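Local coordinates for abietadiene synthase, chloroplastic (Abies grandis, PDB 3S9V), which belongs to the terpene synthase family of plant enzymes and folds as one large, mostly helical chain with a metal-binding domain toward its C-terminal end, at residues 160-163 with 168-171; 107-112 with 130-135; 100-105 with 173-178; 113-118 with 123-128. All blocks are in the same frame, centred on the assembly; numbering follows the deposited sequence.

Interaction 1 of 4, residues 160-163 with 168-171; sequences KEAK and DLPY
Y171 presses its phenol end against the last turn of helix 151-164, and this is where the contact is tight. Its OH lies 3.5 Å from A162 CB, and its CZ sits 4.0 Å from K163 CB. The hydroxyl also comes 3.2 Å from the backbone N of K163, but the angle is too poor for a bond; its hydrogen-bond partner is the carbonyl O of L167, just ahead of the loop segment. The ring is sandwiched: K163 CG lies over one face, and L169 CB covers the other, 3.7 Å above the plane and shifted toward the rim. On the L169 side, CD1 meets A162 CB at 4.0 Å, and this methyl end packs on into L109 of helix 101-117. The loose side belongs to K163. With CG anti to the backbone N (chi1 -169°) and the chain extended beyond it, the lysine runs along the ring's other face into an exposed position, and NZ ends 6.0 Å from the ring centroid, at most a weak cation-pi attraction. P170 centres an inverse gamma turn. The loop leading to helix 174-187 thus folds back over the end of helix 151-164, a tight connection between successive helices of an all-helical domain.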
loop_
_atom_site.group_PDB
_atom_site.type_symbol
_atom_site.label_atom_id
_atom_site.label_comp_id
_atom_site.label_asym_id
_atom_site.label_seq_id
_atom_site.Cartn_x
_atom_site.Cartn_y
_atom_site.Cartn_z
ATOM N N LYS A 160 -34.521 21.374 15.478
ATOM C CA LYS A 160 -35.116 22.028 16.642
ATOM C C LYS A 160 -34.927 23.541 16.572
ATOM O O LYS A 160 -35.824 24.293 16.948
ATOM C CB LYS A 160 -34.503 21.472 17.934
ATOM C CG LYS A 160 -34.755 19.981 18.108
ATOM C CD LYS A 160 -34.055 19.395 19.325
ATOM C CE LYS A 160 -34.671 19.881 20.619
ATOM N NZ LYS A 160 -34.109 19.154 21.791
ATOM N N GLU A 161 -33.772 23.989 16.079
ATOM C CA GLU A 161 -33.524 25.425 15.960
ATOM C C GLU A 161 -34.554 25.985 14.992
ATOM O O GLU A 161 -35.245 26.955 15.289
ATOM C CB GLU A 161 -32.137 25.728 15.382
ATOM C CG GLU A 161 -30.925 25.221 16.159
ATOM C CD GLU A 161 -29.623 25.831 15.630
ATOM O OE1 GLU A 161 -29.358 27.016 15.939
ATOM O OE2 GLU A 161 -28.880 25.138 14.896
ATOM N N ALA A 162 -34.630 25.360 13.821
ATOM C CA ALA A 162 -35.545 25.764 12.765
ATOM C C ALA A 162 -36.977 25.890 13.272
ATOM O O ALA A 162 -37.668 26.855 12.956
ATOM C CB ALA A 162 -35.478 24.752 11.599
ATOM N N LYS A 163 -37.417 24.907 14.053
ATOM C CA LYS A 163 -38.761 24.920 14.602
ATOM C C LYS A 163 -38.953 26.168 15.470
ATOM O O LYS A 163 -39.949 26.877 15.327
ATOM C CB LYS A 163 -39.007 23.648 15.424
ATOM C CG LYS A 163 -40.462 23.430 15.813
ATOM C CD LYS A 163 -40.693 22.020 16.341
ATOM C CE LYS A 163 -42.180 21.765 16.596
ATOM N NZ LYS A 163 -42.475 20.367 17.043
ATOM N N ASP A 168 -40.985 26.853 7.958
ATOM C CA ASP A 168 -41.992 25.926 7.452
ATOM C C ASP A 168 -41.405 24.647 6.861
ATOM O O ASP A 168 -41.163 24.555 5.660
ATOM C CB ASP A 168 -42.862 26.643 6.414
ATOM C CG ASP A 168 -44.017 25.790 5.922
ATOM O OD1 ASP A 168 -44.636 25.090 6.749
ATOM O OD2 ASP A 168 -44.311 25.831 4.707
ATOM N N LEU A 169 -41.190 23.655 7.716
ATOM C CA LEU A 169 -40.633 22.385 7.276
ATOM C C LEU A 169 -41.550 21.227 7.655
ATOM O O LEU A 169 -42.305 21.308 8.625
ATOM C CB LEU A 169 -39.246 22.173 7.892
ATOM C CG LEU A 169 -38.181 23.229 7.584
ATOM C CD1 LEU A 169 -36.889 22.895 8.318
ATOM C CD2 LEU A 169 -37.944 23.289 6.085
ATOM N N PRO A 170 -41.491 20.130 6.888
ATOM C CA PRO A 170 -42.290 18.918 7.084
ATOM C C PRO A 170 -41.931 18.156 8.353
ATOM O O PRO A 170 -41.703 16.947 8.307
ATOM C CB PRO A 170 -41.977 18.095 5.836
ATOM C CG PRO A 170 -41.563 19.114 4.835
ATOM C CD PRO A 170 -40.713 20.034 5.643
ATOM N N TYR A 171 -41.892 18.860 9.480
ATOM C CA TYR A 171 -41.544 18.251 10.760
ATOM C C TYR A 171 -42.278 16.952 11.051
ATOM O O TYR A 171 -41.732 16.062 11.705
ATOM C CB TYR A 171 -41.812 19.230 11.906
ATOM C CG TYR A 171 -41.040 20.521 11.795
ATOM C CD1 TYR A 171 -39.646 20.528 11.811
ATOM C CD2 TYR A 171 -41.701 21.736 11.650
ATOM C CE1 TYR A 171 -38.933 21.710 11.682
ATOM C CE2 TYR A 171 -40.997 22.926 11.522
ATOM C CZ TYR A 171 -39.615 22.906 11.536
ATOM O OH TYR A 171 -38.919 24.085 11.376
#

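Interaction 2 of 4, residues 107-112 with 130-135; sequences ATLACI and EFFRTQ
T108 meets F131, and L109 meets F132, where helices 101-117 and 122-136 pair as an antiparallel α-hairpin, at 149° with axes 10.0 Å apart. The aromatic contacts come first. T108 OG1 stands 3.7 Å from F131 CD2 and is almost as near to CE2, the two side chains crossing obliquely. F131 and F132 both hold CG anti to the backbone N (chi1 170° and 177°), yet one helical step sends their rings to different sides of T108. F132 takes its ring toward L109, whose CB lies 4.2 Å from F132 CE2. Within its own helix, F131 has Q135 CB over one face, 3.7 Å above the plane and offset to the rim.

The aliphatic share is lighter: T108 CG2 comes to 4.5 Å from F132 CB, where the two backbones run closest, with the CA atoms of T108 and F132 6.8 Å apart.

Polar bonding lies outside the pair. T108 OG1 is hydrogen-bonded to R104 O, one turn back, and to W93 N. This buried hydroxyl is therefore satisfied without help from helix 122-136, so cohesion between the two helices here rests on van der Waals and hydrophobic contact.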
loop_
_atom_site.group_PDB
_atom_site.type_symbol
_atom_site.label_atom_id
_atom_site.label_comp_id
_atom_site.label_asym_id
_atom_site.label_seq_id
_atom_site.Cartn_x
_atom_site.Cartn_y
_atom_site.Cartn_z
ATOM N N ALA A 107 -26.578 20.643 4.639
ATOM C CA ALA A 107 -26.085 21.955 4.239
ATOM C C ALA A 107 -27.207 22.968 4.010
ATOM O O ALA A 107 -27.080 24.130 4.394
ATOM C CB ALA A 107 -25.231 21.831 2.969
ATOM N N THR A 108 -28.299 22.535 3.385
ATOM C CA THR A 108 -29.408 23.444 3.103
ATOM C C THR A 108 -30.032 23.947 4.398
ATOM O O THR A 108 -30.257 25.142 4.571
ATOM C CB THR A 108 -30.505 22.767 2.236
ATOM O OG1 THR A 108 -29.920 22.234 1.039
ATOM C CG2 THR A 108 -31.564 23.787 1.843
ATOM N N LEU A 109 -30.310 23.034 5.318
ATOM C CA LEU A 109 -30.900 23.433 6.585
ATOM C C LEU A 109 -29.970 24.441 7.263
ATOM O O LEU A 109 -30.407 25.509 7.686
ATOM C CB LEU A 109 -31.104 22.207 7.479
ATOM C CG LEU A 109 -31.729 22.465 8.847
ATOM C CD1 LEU A 109 -33.030 23.234 8.682
ATOM C CD2 LEU A 109 -31.972 21.146 9.553
ATOM N N ALA A 110 -28.684 24.101 7.349
ATOM C CA ALA A 110 -27.704 24.985 7.969
ATOM C C ALA A 110 -27.659 26.374 7.317
ATOM O O ALA A 110 -27.585 27.382 8.012
ATOM C CB ALA A 110 -26.332 24.350 7.921
ATOM N N CYS A 111 -27.696 26.436 5.990
ATOM C CA CYS A 111 -27.654 27.733 5.313
ATOM C C CYS A 111 -28.941 28.548 5.482
ATOM O O CYS A 111 -28.900 29.768 5.620
ATOM C CB CYS A 111 -27.342 27.546 3.821
ATOM S SG CYS A 111 -25.668 26.958 3.521
ATOM N N ILE A 112 -30.081 27.868 5.469
ATOM C CA ILE A 112 -31.371 28.531 5.627
ATOM C C ILE A 112 -31.463 29.182 7.001
ATOM O O ILE A 112 -31.966 30.297 7.146
ATOM C CB ILE A 112 -32.522 27.521 5.458
ATOM C CG1 ILE A 112 -32.699 27.195 3.976
ATOM C CG2 ILE A 112 -33.798 28.062 6.067
ATOM C CD1 ILE A 112 -33.670 26.067 3.731
ATOM N N GLU A 130 -37.915 24.860 -0.235
ATOM C CA GLU A 130 -38.572 23.987 -1.199
ATOM C C GLU A 130 -37.734 22.753 -1.471
ATOM O O GLU A 130 -38.262 21.642 -1.524
ATOM C CB GLU A 130 -38.840 24.747 -2.496
ATOM C CG GLU A 130 -39.544 26.075 -2.251
ATOM C CD GLU A 130 -39.921 26.805 -3.524
ATOM O OE1 GLU A 130 -39.185 26.686 -4.528
ATOM O OE2 GLU A 130 -40.949 27.515 -3.511
ATOM N N PHE A 131 -36.426 22.931 -1.643
ATOM C CA PHE A 131 -35.573 21.773 -1.885
ATOM C C PHE A 131 -35.630 20.848 -0.684
ATOM O O PHE A 131 -35.835 19.647 -0.825
ATOM C CB PHE A 131 -34.114 22.160 -2.100
ATOM C CG PHE A 131 -33.194 20.972 -2.106
ATOM C CD1 PHE A 131 -33.038 20.206 -3.256
ATOM C CD2 PHE A 131 -32.556 20.561 -0.938
ATOM C CE1 PHE A 131 -32.269 19.051 -3.241
ATOM C CE2 PHE A 131 -31.785 19.408 -0.917
ATOM C CZ PHE A 131 -31.641 18.651 -2.068
ATOM N N PHE A 132 -35.441 21.415 0.502
ATOM C CA PHE A 132 -35.459 20.624 1.724
ATOM C C PHE A 132 -36.750 19.826 1.853
ATOM O O PHE A 132 -36.724 18.663 2.247
ATOM C CB PHE A 132 -35.272 21.530 2.945
ATOM C CG PHE A 132 -35.345 20.800 4.264
ATOM C CD1 PHE A 132 -36.571 20.432 4.808
ATOM C CD2 PHE A 132 -34.188 20.473 4.956
ATOM C CE1 PHE A 132 -36.639 19.753 6.020
ATOM C CE2 PHE A 132 -34.245 19.793 6.165
ATOM C CZ PHE A 132 -35.469 19.433 6.699
ATOM N N ARG A 133 -37.875 20.452 1.522
ATOM C CA ARG A 133 -39.168 19.780 1.607
ATOM C C ARG A 133 -39.292 18.650 0.582
ATOM O O ARG A 133 -39.786 17.568 0.899
ATOM C CB ARG A 133 -40.314 20.789 1.420
ATOM C CG ARG A 133 -41.684 20.142 1.237
ATOM C CD ARG A 133 -42.816 21.124 1.518
ATOM N NE ARG A 133 -42.650 22.373 0.790
ATOM C CZ ARG A 133 -42.406 23.545 1.361
ATOM N NH1 ARG A 133 -42.301 23.639 2.684
ATOM N NH2 ARG A 133 -42.260 24.626 0.606
ATOM N N THR A 134 -38.835 18.887 -0.641
ATOM C CA THR A 134 -38.925 17.851 -1.657
ATOM C C THR A 134 -37.985 16.697 -1.334
ATOM O O THR A 134 -38.347 15.529 -1.458
ATOM C CB THR A 134 -38.574 18.388 -3.049
ATOM O OG1 THR A 134 -39.388 19.530 -3.341
ATOM C CG2 THR A 134 -38.821 17.315 -4.100
ATOM N N GLN A 135 -36.774 17.031 -0.910
ATOM C CA GLN A 135 -35.785 16.018 -0.573
ATOM C C GLN A 135 -36.132 15.280 0.724
ATOM O O GLN A 135 -35.845 14.092 0.862
ATOM C CB GLN A 135 -34.403 16.661 -0.445
ATOM C CG GLN A 135 -33.303 15.658 -0.167
ATOM C CD GLN A 135 -33.182 14.635 -1.272
ATOM O OE1 GLN A 135 -32.828 14.971 -2.406
ATOM N NE2 GLN A 135 -33.488 13.378 -0.954
#

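Interaction 3 of 4, residues 100-105 with 173-178; sequences LAYDRI and LPFLKQ
In the all-helical domain at one extremity of this elongated terpene synthase, probably the α-barrel-type γ domain of three-domain plant diterpene synthases, F175 of helix 174-187 spans the distance to Y102 and I105 of helix 101-117. Both helices contribute their first turns, with L100 and L173 at the N-cap positions, and their backbones stay far apart: the closest CA pair, I105 and L176, is separated by 11.2 Å. Long side chains close that gap. F175 does most of the work, its CG anti to the backbone N (chi1 176°), which projects the ring straight across so that its far end arrives first. Y102 does not start out toward F175, but the end of its ring comes nearer and offers an edge. F175 CZ lies at that edge, near the plane of the tyrosine ring. The two ring planes are tilted by about 35°, and the approach on the phenylalanine side is oblique, so the pair makes neither a T-shaped nor an offset stack. It is a simple edge contact.

More of the domain surrounds the three residues. Y102 also meets the ring of F151, with planes at about 60°, and I105 packs on F151 and F155 of helix 151-164. L176 in turn packs on F155 and L159, so helix 151-164 touches both first turns. Y102 and I105 are buried, whereas F175 remains partly exposed. Two carbon pairs make the direct join: Y102 CE2 to F175 CZ at 4.1 Å, and I105 CD1 to F175 CE2 at 4.3 Å.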
loop_
_atom_site.group_PDB
_atom_site.type_symbol
_atom_site.label_atom_id
_atom_site.label_comp_id
_atom_site.label_asym_id
_atom_site.label_seq_id
_atom_site.Cartn_x
_atom_site.Cartn_y
_atom_site.Cartn_z
ATOM N N LEU A 100 -25.287 13.566 -2.554
ATOM C CA LEU A 100 -25.542 12.703 -1.408
ATOM C C LEU A 100 -26.702 13.393 -0.705
ATOM O O LEU A 100 -26.589 14.547 -0.287
ATOM C CB LEU A 100 -24.330 12.619 -0.476
ATOM C CG LEU A 100 -24.531 11.637 0.691
ATOM C CD1 LEU A 100 -24.629 10.191 0.169
ATOM C CD2 LEU A 100 -23.382 11.765 1.674
ATOM N N ALA A 101 -27.829 12.706 -0.599
ATOM C CA ALA A 101 -29.000 13.293 0.029
ATOM C C ALA A 101 -28.690 13.906 1.394
ATOM O O ALA A 101 -28.965 15.090 1.619
ATOM C CB ALA A 101 -30.114 12.242 0.151
ATOM N N TYR A 102 -28.114 13.116 2.297
ATOM C CA TYR A 102 -27.794 13.620 3.638
ATOM C C TYR A 102 -27.011 14.928 3.588
ATOM O O TYR A 102 -27.344 15.888 4.274
ATOM C CB TYR A 102 -26.992 12.583 4.421
ATOM C CG TYR A 102 -27.779 11.349 4.788
ATOM C CD1 TYR A 102 -27.330 10.086 4.417
ATOM C CD2 TYR A 102 -28.966 11.443 5.515
ATOM C CE1 TYR A 102 -28.039 8.938 4.758
ATOM C CE2 TYR A 102 -29.686 10.301 5.865
ATOM C CZ TYR A 102 -29.214 9.050 5.480
ATOM O OH TYR A 102 -29.904 7.907 5.812
ATOM N N ASP A 103 -25.964 14.946 2.771
ATOM C CA ASP A 103 -25.108 16.114 2.587
ATOM C C ASP A 103 -25.943 17.348 2.211
ATOM O O ASP A 103 -25.846 18.390 2.858
ATOM C CB ASP A 103 -24.077 15.794 1.489
ATOM C CG ASP A 103 -23.115 16.951 1.188
ATOM O OD1 ASP A 103 -22.298 17.318 2.062
ATOM O OD2 ASP A 103 -23.164 17.481 0.054
ATOM N N ARG A 104 -26.769 17.226 1.175
ATOM C CA ARG A 104 -27.588 18.346 0.721
ATOM C C ARG A 104 -28.589 18.875 1.745
ATOM O O ARG A 104 -28.682 20.086 1.938
ATOM C CB ARG A 104 -28.324 17.980 -0.573
ATOM C CG ARG A 104 -27.401 17.655 -1.746
ATOM C CD ARG A 104 -26.416 18.793 -2.020
ATOM N NE ARG A 104 -25.511 18.457 -3.113
ATOM C CZ ARG A 104 -25.882 18.354 -4.387
ATOM N NH1 ARG A 104 -27.145 18.568 -4.738
ATOM N NH2 ARG A 104 -24.995 18.019 -5.313
ATOM N N ILE A 105 -29.341 17.996 2.404
ATOM C CA ILE A 105 -30.306 18.477 3.393
ATOM C C ILE A 105 -29.620 19.053 4.623
ATOM O O ILE A 105 -30.164 19.941 5.276
ATOM C CB ILE A 105 -31.288 17.372 3.858
ATOM C CG1 ILE A 105 -30.521 16.192 4.448
ATOM C CG2 ILE A 105 -32.152 16.931 2.699
ATOM C CD1 ILE A 105 -31.417 15.137 5.049
ATOM N N LEU A 173 -43.033 14.600 9.027
ATOM C CA LEU A 173 -42.608 13.464 8.222
ATOM C C LEU A 173 -41.948 12.462 9.158
ATOM O O LEU A 173 -41.142 12.839 10.010
ATOM C CB LEU A 173 -41.601 13.890 7.153
ATOM C CG LEU A 173 -42.146 14.522 5.877
ATOM C CD1 LEU A 173 -40.990 14.833 4.939
ATOM C CD2 LEU A 173 -43.128 13.567 5.216
ATOM N N PRO A 174 -42.283 11.171 9.018
ATOM C CA PRO A 174 -41.680 10.159 9.890
ATOM C C PRO A 174 -40.172 10.344 10.020
ATOM O O PRO A 174 -39.653 10.455 11.129
ATOM C CB PRO A 174 -42.065 8.853 9.206
ATOM C CG PRO A 174 -43.426 9.165 8.695
ATOM C CD PRO A 174 -43.239 10.550 8.086
ATOM N N PHE A 175 -39.475 10.405 8.888
ATOM C CA PHE A 175 -38.025 10.574 8.899
ATOM C C PHE A 175 -37.534 11.695 9.820
ATOM O O PHE A 175 -36.650 11.483 10.648
ATOM C CB PHE A 175 -37.499 10.846 7.490
ATOM C CG PHE A 175 -36.018 11.119 7.446
ATOM C CD1 PHE A 175 -35.099 10.091 7.651
ATOM C CD2 PHE A 175 -35.539 12.411 7.241
ATOM C CE1 PHE A 175 -33.728 10.346 7.653
ATOM C CE2 PHE A 175 -34.170 12.677 7.242
ATOM C CZ PHE A 175 -33.263 11.640 7.450
ATOM N N LEU A 176 -38.105 12.884 9.671
ATOM C CA LEU A 176 -37.690 14.024 10.473
ATOM C C LEU A 176 -38.144 13.949 11.919
ATOM O O LEU A 176 -37.396 14.316 12.831
ATOM C CB LEU A 176 -38.186 15.315 9.829
ATOM C CG LEU A 176 -37.556 15.522 8.448
ATOM C CD1 LEU A 176 -38.117 16.765 7.779
ATOM C CD2 LEU A 176 -36.044 15.624 8.607
ATOM N N LYS A 177 -39.362 13.464 12.139
ATOM C CA LYS A 177 -39.871 13.356 13.498
ATOM C C LYS A 177 -39.105 12.292 14.275
ATOM O O LYS A 177 -38.781 12.477 15.443
ATOM C CB LYS A 177 -41.363 13.007 13.499
ATOM C CG LYS A 177 -41.948 12.968 14.902
ATOM C CD LYS A 177 -43.322 12.316 14.959
ATOM C CE LYS A 177 -43.774 12.163 16.409
ATOM N NZ LYS A 177 -45.045 11.403 16.535
ATOM N N GLN A 178 -38.807 11.179 13.619
ATOM C CA GLN A 178 -38.091 10.084 14.263
ATOM C C GLN A 178 -36.591 10.292 14.452
ATOM O O GLN A 178 -35.997 9.707 15.358
ATOM C CB GLN A 178 -38.330 8.785 13.493
ATOM C CG GLN A 178 -39.693 8.159 13.744
ATOM C CD GLN A 178 -40.119 7.243 12.618
ATOM O OE1 GLN A 178 -39.305 6.500 12.069
ATOM N NE2 GLN A 178 -41.403 7.284 12.271
#

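Interaction 4 of 4, residues 113-118 with 123-128; sequences ITLTLW and TQVQKG
Q124 brings its flat amide to the border of this contact but touches L115 with its aliphatic root, CB lying 4.1 Å from L115 CD1. The amide itself is held from two directions: T123 OG1 donates to Q124 OE1 at 3.1 Å from above the carbonyl plane, 56° out of it, and NE2 is hydrogen-bonded to the carbonyl O of L84. The other flat group, the W118 indole, takes no part and bonds through NE1 to A63 O.

Helices 101-117 and 122-136 form an antiparallel α-hairpin, and this contact lies next to its connecting turn, the axes of the short segments 9.6 Å apart. The direct join is aliphatic. L115 and V125 slide past each other in opposite directions, with L115 CB only 3.5 Å from V125 CG2 and L115 CD1 following at 4.0 Å from the same methyl. V125 holds CG1 anti to its backbone N (chi1 167°), and that places its two methyls on different neighbours: CG2 goes to L115, while CG1 reaches T116 OG1 at 4.1 Å, the two side chains crossing at about a right angle.

T116 OG1 bonds to I112 O within its own helix, and Q124 is held by T123 and by L84 of helix 77-85. The pairs that meet across the two segments are therefore apolar or van der Waals contacts with no polar bond between them, and the join is dispersive and hydrophobic.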
loop_
_atom_site.group_PDB
_atom_site.type_symbol
_atom_site.label_atom_id
_atom_site.label_comp_id
_atom_site.label_asym_id
_atom_site.label_seq_id
_atom_site.Cartn_x
_atom_site.Cartn_y
_atom_site.Cartn_z
ATOM N N ILE A 113 -30.966 28.486 8.014
ATOM C CA ILE A 113 -31.002 29.027 9.366
ATOM C C ILE A 113 -30.119 30.275 9.474
ATOM O O ILE A 113 -30.527 31.276 10.057
ATOM C CB ILE A 113 -30.565 27.949 10.384
ATOM C CG1 ILE A 113 -31.650 26.867 10.456
ATOM C CG2 ILE A 113 -30.299 28.565 11.752
ATOM C CD1 ILE A 113 -31.302 25.689 11.348
ATOM N N THR A 114 -28.930 30.224 8.881
ATOM C CA THR A 114 -27.996 31.348 8.927
ATOM C C THR A 114 -28.482 32.576 8.148
ATOM O O THR A 114 -28.338 33.706 8.615
ATOM C CB THR A 114 -26.609 30.935 8.394
ATOM O OG1 THR A 114 -26.115 29.834 9.165
ATOM C CG2 THR A 114 -25.626 32.095 8.493
ATOM N N LEU A 115 -29.039 32.368 6.960
ATOM C CA LEU A 115 -29.540 33.502 6.194
ATOM C C LEU A 115 -30.749 34.112 6.922
ATOM O O LEU A 115 -30.931 35.334 6.937
ATOM C CB LEU A 115 -29.927 33.070 4.777
ATOM C CG LEU A 115 -28.776 32.532 3.924
ATOM C CD1 LEU A 115 -29.287 32.216 2.532
ATOM C CD2 LEU A 115 -27.659 33.558 3.857
ATOM N N THR A 116 -31.570 33.258 7.527
ATOM C CA THR A 116 -32.728 33.725 8.266
ATOM C C THR A 116 -32.256 34.583 9.445
ATOM O O THR A 116 -32.823 35.637 9.725
ATOM C CB THR A 116 -33.573 32.536 8.815
ATOM O OG1 THR A 116 -34.155 31.809 7.725
ATOM C CG2 THR A 116 -34.686 33.044 9.715
ATOM N N LEU A 117 -31.212 34.131 10.133
ATOM C CA LEU A 117 -30.691 34.861 11.282
ATOM C C LEU A 117 -30.149 36.228 10.874
ATOM O O LEU A 117 -30.175 37.170 11.659
ATOM C CB LEU A 117 -29.591 34.049 11.982
ATOM C CG LEU A 117 -29.984 32.721 12.651
ATOM C CD1 LEU A 117 -28.748 32.065 13.258
ATOM C CD2 LEU A 117 -31.027 32.962 13.735
ATOM N N TRP A 118 -29.654 36.343 9.649
ATOM C CA TRP A 118 -29.127 37.625 9.204
ATOM C C TRP A 118 -30.143 38.410 8.378
ATOM O O TRP A 118 -29.818 39.440 7.778
ATOM C CB TRP A 118 -27.821 37.413 8.430
ATOM C CG TRP A 118 -26.701 37.015 9.343
ATOM C CD1 TRP A 118 -25.967 35.868 9.291
ATOM C CD2 TRP A 118 -26.235 37.740 10.491
ATOM N NE1 TRP A 118 -25.076 35.828 10.337
ATOM C CE2 TRP A 118 -25.220 36.965 11.089
ATOM C CE3 TRP A 118 -26.580 38.970 11.073
ATOM C CZ2 TRP A 118 -24.540 37.379 12.249
ATOM C CZ3 TRP A 118 -25.903 39.385 12.230
ATOM C CH2 TRP A 118 -24.896 38.589 12.802
ATOM N N THR A 123 -34.922 35.130 -1.172
ATOM C CA THR A 123 -35.232 34.196 -2.243
ATOM C C THR A 123 -34.485 32.878 -2.056
ATOM O O THR A 123 -35.087 31.811 -2.158
ATOM C CB THR A 123 -34.923 34.791 -3.640
ATOM O OG1 THR A 123 -33.518 35.014 -3.779
ATOM C CG2 THR A 123 -35.656 36.105 -3.819
ATOM N N GLN A 124 -33.185 32.942 -1.768
ATOM C CA GLN A 124 -32.413 31.717 -1.568
ATOM C C GLN A 124 -33.017 30.877 -0.444
ATOM O O GLN A 124 -33.106 29.655 -0.551
ATOM C CB GLN A 124 -30.945 32.025 -1.247
ATOM C CG GLN A 124 -30.179 32.638 -2.400
ATOM C CD GLN A 124 -30.111 34.148 -2.314
ATOM O OE1 GLN A 124 -31.081 34.802 -1.929
ATOM N NE2 GLN A 124 -28.965 34.711 -2.681
ATOM N N VAL A 125 -33.438 31.530 0.631
ATOM C CA VAL A 125 -34.034 30.802 1.736
ATOM C C VAL A 125 -35.278 30.074 1.252
ATOM O O VAL A 125 -35.486 28.912 1.589
ATOM C CB VAL A 125 -34.402 31.736 2.904
ATOM C CG1 VAL A 125 -35.290 31.004 3.893
ATOM C CG2 VAL A 125 -33.140 32.204 3.604
ATOM N N GLN A 126 -36.097 30.748 0.448
ATOM C CA GLN A 126 -37.314 30.122 -0.066
ATOM C C GLN A 126 -37.003 28.915 -0.964
ATOM O O GLN A 126 -37.636 27.861 -0.831
ATOM C CB GLN A 126 -38.168 31.142 -0.828
ATOM C CG GLN A 126 -39.545 30.616 -1.233
ATOM C CD GLN A 126 -40.237 29.854 -0.104
ATOM O OE1 GLN A 126 -40.165 30.243 1.066
ATOM N NE2 GLN A 126 -40.921 28.770 -0.455
ATOM N N LYS A 127 -36.042 29.068 -1.876
ATOM C CA LYS A 127 -35.662 27.961 -2.753
ATOM C C LYS A 127 -35.083 26.805 -1.927
ATOM O O LYS A 127 -35.269 25.632 -2.263
ATOM C CB LYS A 127 -34.617 28.406 -3.781
ATOM C CG LYS A 127 -35.160 29.249 -4.906
ATOM C CD LYS A 127 -34.040 29.673 -5.838
ATOM C CE LYS A 127 -34.571 30.530 -6.973
ATOM N NZ LYS A 127 -33.488 30.927 -7.915
ATOM N N GLY A 128 -34.372 27.151 -0.855
ATOM C CA GLY A 128 -33.784 26.140 0.002
ATOM C C GLY A 128 -34.869 25.370 0.722
ATOM O O GLY A 128 -34.809 24.145 0.828
#

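All four contacts lie in one all-helical domain, probably the γ domain, 37 to 46 Å from the centre of the chain. Neighbouring centres are 9 to 13 Å apart; interactions 3 and 4 are farthest, about 18 Å between centres. Helix 101-117 serves interactions 2, 3 and 4, helix 122-136 serves 2 and 4, and interaction 1 sits on helix 151-164 and the loop after it. Along the chain interaction 4 is nested within interaction 2, interaction 1 follows, and interaction 3 encloses them all. F132 and L176 tie interaction 2 to 3, L169 ties 1 to 2, and I112 on G128 joins 2 to 4. Helices 101-117 and 122-136 form the hairpin, and helices 151-164 and 174-187 pack against it.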